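PDB 5DLL: aminopeptidase N from Francisella tularensis subsp. tularensis, which probably removes N-terminal amino acids from intracellular peptides, acting as a zinc-dependent aminopeptidase of the M1 family. Local coordinates for residues H236-A241 / S305-E310; F262-V267 / K286-S291. All coordinates share one frame; numbering follows the deposited sequence.

Contact 1 of 2, residues H236-A241 / S305-E310. With ZN (zinc ion), chain B.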
# COMPACT_ATOMS: atom_id res chain seq x y z
N HIS A 236 8.17 -20.54 -1.34
CA HIS A 236 9.06 -20.85 -0.22
C HIS A 236 9.54 -19.61 0.53
O HIS A 236 9.70 -19.66 1.75
CB HIS A 236 10.23 -21.72 -0.67
CG HIS A 236 9.84 -23.13 -0.96
ND1 HIS A 236 9.96 -24.14 -0.02
CD2 HIS A 236 9.30 -23.71 -2.06
CE1 HIS A 236 9.52 -25.28 -0.54
NE2 HIS A 236 9.11 -25.04 -1.77
N TYR A 237 9.75 -18.51 -0.18
CA TYR A 237 10.12 -17.25 0.47
C TYR A 237 8.98 -16.70 1.35
O TYR A 237 9.23 -16.14 2.41
CB TYR A 237 10.54 -16.18 -0.54
CG TYR A 237 11.04 -14.93 0.16
CD1 TYR A 237 12.28 -14.90 0.77
CD2 TYR A 237 10.24 -13.79 0.25
CE1 TYR A 237 12.73 -13.77 1.43
CE2 TYR A 237 10.68 -12.66 0.91
CZ TYR A 237 11.93 -12.65 1.50
OH TYR A 237 12.39 -11.53 2.15
N ALA A 238 7.74 -16.87 0.89
CA ALA A 238 6.57 -16.45 1.67
C ALA A 238 6.53 -17.10 3.05
O ALA A 238 6.23 -16.44 4.04
CB ALA A 238 5.29 -16.77 0.90
N MET A 239 6.82 -18.39 3.11
CA MET A 239 6.89 -19.11 4.38
C MET A 239 7.87 -18.42 5.31
O MET A 239 7.60 -18.27 6.51
CB MET A 239 7.31 -20.57 4.16
CG MET A 239 7.39 -21.39 5.45
SD MET A 239 5.85 -21.46 6.38
CE MET A 239 5.04 -22.83 5.56
N GLN A 240 9.01 -18.00 4.77
CA GLN A 240 10.00 -17.26 5.54
C GLN A 240 9.45 -15.92 6.02
O GLN A 240 9.69 -15.53 7.16
CB GLN A 240 11.28 -17.05 4.73
CG GLN A 240 12.49 -16.67 5.57
CD GLN A 240 12.74 -17.66 6.69
OE1 GLN A 240 12.86 -18.87 6.46
NE2 GLN A 240 12.80 -17.16 7.92
N ALA A 241 8.71 -15.23 5.15
CA ALA A 241 8.06 -13.97 5.52
C ALA A 241 7.06 -14.13 6.67
O ALA A 241 6.87 -13.21 7.46
CB ALA A 241 7.37 -13.35 4.31
N SER A 305 6.45 -7.67 2.84
CA SER A 305 5.53 -6.61 3.30
C SER A 305 4.07 -7.03 3.22
O SER A 305 3.28 -6.74 4.13
CB SER A 305 5.73 -5.36 2.43
OG SER A 305 4.74 -4.38 2.71
N VAL A 306 3.72 -7.68 2.12
CA VAL A 306 2.37 -8.18 1.87
C VAL A 306 1.98 -9.21 2.93
O VAL A 306 0.95 -9.07 3.61
CB VAL A 306 2.28 -8.79 0.45
CG1 VAL A 306 1.04 -9.65 0.29
CG2 VAL A 306 2.31 -7.69 -0.60
N VAL A 307 2.81 -10.24 3.08
CA VAL A 307 2.56 -11.30 4.06
C VAL A 307 2.54 -10.69 5.46
O VAL A 307 1.66 -11.00 6.27
CB VAL A 307 3.65 -12.40 3.99
CG1 VAL A 307 3.52 -13.38 5.15
CG2 VAL A 307 3.59 -13.14 2.66
N GLY A 308 3.50 -9.82 5.74
CA GLY A 308 3.56 -9.11 7.01
C GLY A 308 2.25 -8.43 7.33
O GLY A 308 1.61 -8.74 8.34
N HIS A 309 1.83 -7.53 6.44
CA HIS A 309 0.65 -6.71 6.65
C HIS A 309 -0.57 -7.54 7.05
O HIS A 309 -1.28 -7.19 7.99
CB HIS A 309 0.34 -5.91 5.39
CG HIS A 309 -0.94 -5.14 5.46
ND1 HIS A 309 -0.98 -3.78 5.65
CD2 HIS A 309 -2.23 -5.54 5.35
CE1 HIS A 309 -2.24 -3.37 5.67
NE2 HIS A 309 -3.02 -4.43 5.49
N GLU A 310 -0.81 -8.62 6.33
CA GLU A 310 -1.98 -9.44 6.59
C GLU A 310 -1.86 -10.20 7.91
O GLU A 310 -2.86 -10.36 8.62
CB GLU A 310 -2.25 -10.41 5.42
CG GLU A 310 -2.47 -9.76 4.05
CD GLU A 310 -3.57 -8.70 4.02
OE1 GLU A 310 -4.56 -8.82 4.77
OE2 GLU A 310 -3.44 -7.73 3.23
ZN ZN B . -5.17 -4.46 5.42

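Contact 2 of 2, residues F262-V267 / K286-S291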
# COMPACT_ATOMS: atom_id res chain seq x y z
N PHE A 262 -1.94 -21.89 11.25
CA PHE A 262 -2.02 -20.66 10.47
C PHE A 262 -1.83 -21.02 9.01
O PHE A 262 -0.81 -21.60 8.64
CB PHE A 262 -0.94 -19.68 10.91
CG PHE A 262 -0.87 -18.43 10.08
CD1 PHE A 262 -1.68 -17.34 10.35
CD2 PHE A 262 0.03 -18.34 9.02
CE1 PHE A 262 -1.62 -16.19 9.58
CE2 PHE A 262 0.10 -17.19 8.24
CZ PHE A 262 -0.73 -16.11 8.53
N MET A 263 -2.82 -20.67 8.19
CA MET A 263 -2.86 -21.12 6.81
C MET A 263 -2.81 -19.94 5.85
O MET A 263 -3.28 -18.85 6.16
CB MET A 263 -4.13 -21.93 6.56
CG MET A 263 -4.17 -23.26 7.29
SD MET A 263 -5.82 -23.98 7.31
CE MET A 263 -6.63 -23.00 8.57
N ILE A 264 -2.21 -20.18 4.69
CA ILE A 264 -2.26 -19.24 3.57
C ILE A 264 -2.71 -20.03 2.34
O ILE A 264 -2.34 -21.19 2.17
CB ILE A 264 -0.89 -18.60 3.28
CG1 ILE A 264 -0.51 -17.64 4.41
CG2 ILE A 264 -0.90 -17.87 1.94
CD1 ILE A 264 0.88 -17.04 4.27
N VAL A 265 -3.53 -19.39 1.51
CA VAL A 265 -3.98 -19.99 0.26
C VAL A 265 -3.73 -19.00 -0.88
O VAL A 265 -4.21 -17.86 -0.83
CB VAL A 265 -5.47 -20.38 0.31
CG1 VAL A 265 -5.89 -21.04 -0.99
CG2 VAL A 265 -5.73 -21.30 1.50
N ALA A 266 -2.98 -19.44 -1.88
CA ALA A 266 -2.64 -18.61 -3.04
C ALA A 266 -3.33 -19.13 -4.30
O ALA A 266 -3.15 -20.29 -4.68
CB ALA A 266 -1.13 -18.59 -3.24
N VAL A 267 -4.10 -18.26 -4.94
CA VAL A 267 -4.83 -18.61 -6.15
C VAL A 267 -4.69 -17.52 -7.22
O VAL A 267 -4.51 -16.35 -6.88
CB VAL A 267 -6.32 -18.86 -5.86
CG1 VAL A 267 -6.51 -20.24 -5.25
CG2 VAL A 267 -6.90 -17.78 -4.96
N LYS A 286 0.39 -13.82 -7.63
CA LYS A 286 1.44 -12.91 -8.09
C LYS A 286 2.06 -12.07 -6.98
O LYS A 286 3.17 -11.57 -7.13
CB LYS A 286 0.94 -12.00 -9.22
CG LYS A 286 -0.09 -10.96 -8.82
CD LYS A 286 -0.25 -9.90 -9.90
CE LYS A 286 -1.41 -8.96 -9.59
NZ LYS A 286 -1.35 -7.70 -10.38
N TYR A 287 1.35 -11.91 -5.86
CA TYR A 287 1.84 -11.09 -4.75
C TYR A 287 2.69 -11.85 -3.72
O TYR A 287 3.33 -11.21 -2.89
CB TYR A 287 0.68 -10.38 -4.02
CG TYR A 287 -0.01 -9.30 -4.84
CD1 TYR A 287 0.72 -8.31 -5.51
CD2 TYR A 287 -1.40 -9.24 -4.93
CE1 TYR A 287 0.09 -7.32 -6.25
CE2 TYR A 287 -2.04 -8.26 -5.67
CZ TYR A 287 -1.29 -7.30 -6.32
OH TYR A 287 -1.92 -6.32 -7.06
N ILE A 288 2.71 -13.19 -3.78
CA ILE A 288 3.53 -13.98 -2.83
C ILE A 288 4.57 -14.93 -3.47
O ILE A 288 5.28 -15.65 -2.76
CB ILE A 288 2.65 -14.80 -1.85
CG1 ILE A 288 1.84 -15.86 -2.59
CG2 ILE A 288 1.73 -13.87 -1.07
CD1 ILE A 288 1.08 -16.78 -1.65
N MET A 289 4.67 -14.93 -4.80
CA MET A 289 5.58 -15.84 -5.49
C MET A 289 6.93 -15.18 -5.74
O MET A 289 7.00 -14.00 -6.09
CB MET A 289 4.98 -16.31 -6.81
CG MET A 289 3.94 -17.41 -6.67
SD MET A 289 3.56 -18.23 -8.23
CE MET A 289 3.26 -16.83 -9.31
N ALA A 290 8.00 -15.94 -5.56
CA ALA A 290 9.34 -15.46 -5.85
C ALA A 290 10.31 -16.62 -6.02
O ALA A 290 10.41 -17.48 -5.14
CB ALA A 290 9.83 -14.52 -4.76
N SER A 291 11.01 -16.65 -7.15
CA SER A 291 12.12 -17.57 -7.38
C SER A 291 13.41 -16.76 -7.31
O SER A 291 13.39 -15.55 -7.55
CB SER A 291 12.00 -18.23 -8.75
OG SER A 291 10.67 -18.65 -9.00

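Contact 1 of 2, residues H236-A241 / S305-E310
V307, A241 and A238 form the seam between two helices of the thermolysin-like catalytic domain of an M1 peptidase. One partner, 305-310, lies on helix 297-312, which carries the start of the HExxH zinc-binding motif, with H313 directly following its end; the other, 236-241, is the first part of helix 236-253. V307 makes the largest contribution. Its CB lies 3.9 Å from the CB of A241, and the valine fork straddles that methyl: CG1 approaches it too, while CG2 comes to 4.1 Å from CB. With CG1 anti to the backbone N (chi1 171°), CG2 is swung beside that N and turned to A238, whose CB it meets more loosely at 4.4 Å. A238 and A241 are three residues apart, nearly one helical turn, so both lie on the flank that meets V307; with side chains this small, V307 CG1 lies 3.9 Å from the backbone carbon C of A241. The interface is buried and joined by van der Waals packing; besides the methyls, CG1 of V307 lies 4.2 Å from O of A238. Helix 236-253 also rests on the neighbouring sheet: A238 touches I225, and M239, pointing away from V307, touches I209, L223 and I225. The contact is thus an example of a catalytic helix packed by one face and turning another to its metal. Two residues after V307, H309 points to the zinc rather than to helix 236-253, and H313 and E332 share the metal with it. Its ring is held at both nitrogens: ND1 is hydrogen-bonded to OD1 of D339, and NE2 binds the zinc ion at 2.2 Å.

Contact 2 of 2, residues F262-V267 / K286-S291
I288 lays the end of its side chain over the methyl of A266, its CD1 lying 3.3 Å from the alanine CB, with CG1 at 4.1 Å. The same CD1 reaches I264 as well, 4.2 Å from that residue's CG2, and so bridges two positions of one strand. I264 and A266 can both meet it because alternate residues of strand 262-267 face the same way; V265 between them turns from the loop and touches L280 instead. CG1 of I288 sits in the crowded position between the backbone N and the carbonyl carbon (chi1 65°), and from there the extended chi2 of 174° carries CD1 out to the strand. The contact is apolar throughout, and all three side chains are buried. F283, on the adjoining strand 280-284, touches both isoleucines, whereas I225 and A227 of strand 220-227 lie beside I264 and A266 respectively, and V242 of helix 236-253 also meets I264. A loop residue thereby packs on the face of the sheet that carries I264 and A266. Such packing belongs to the mixed five-stranded sheet of the thermolysin-like M1 catalytic domain, covered on this face by helix 236-253.

From the N-terminal side, the chain enters contact 1 on helix 236-253, runs into strand 261-267, the first half of contact 2, and passes through strand 280-284 to the loop 286-291 that closes it. Helix 297-312 then returns to the starting helix and closes contact 1, so contact 2 is nested within the longer loop. Their centres are 8 Å apart, and they touch: CB of A238 lies 3.8 Å from O of I288, and CG2 of V307 is 4.2 Å from CG2 of I288. I288 thus joins the sheet to both helices, touching A238 on helix 236-253 and V307 on the zinc-bearing helix.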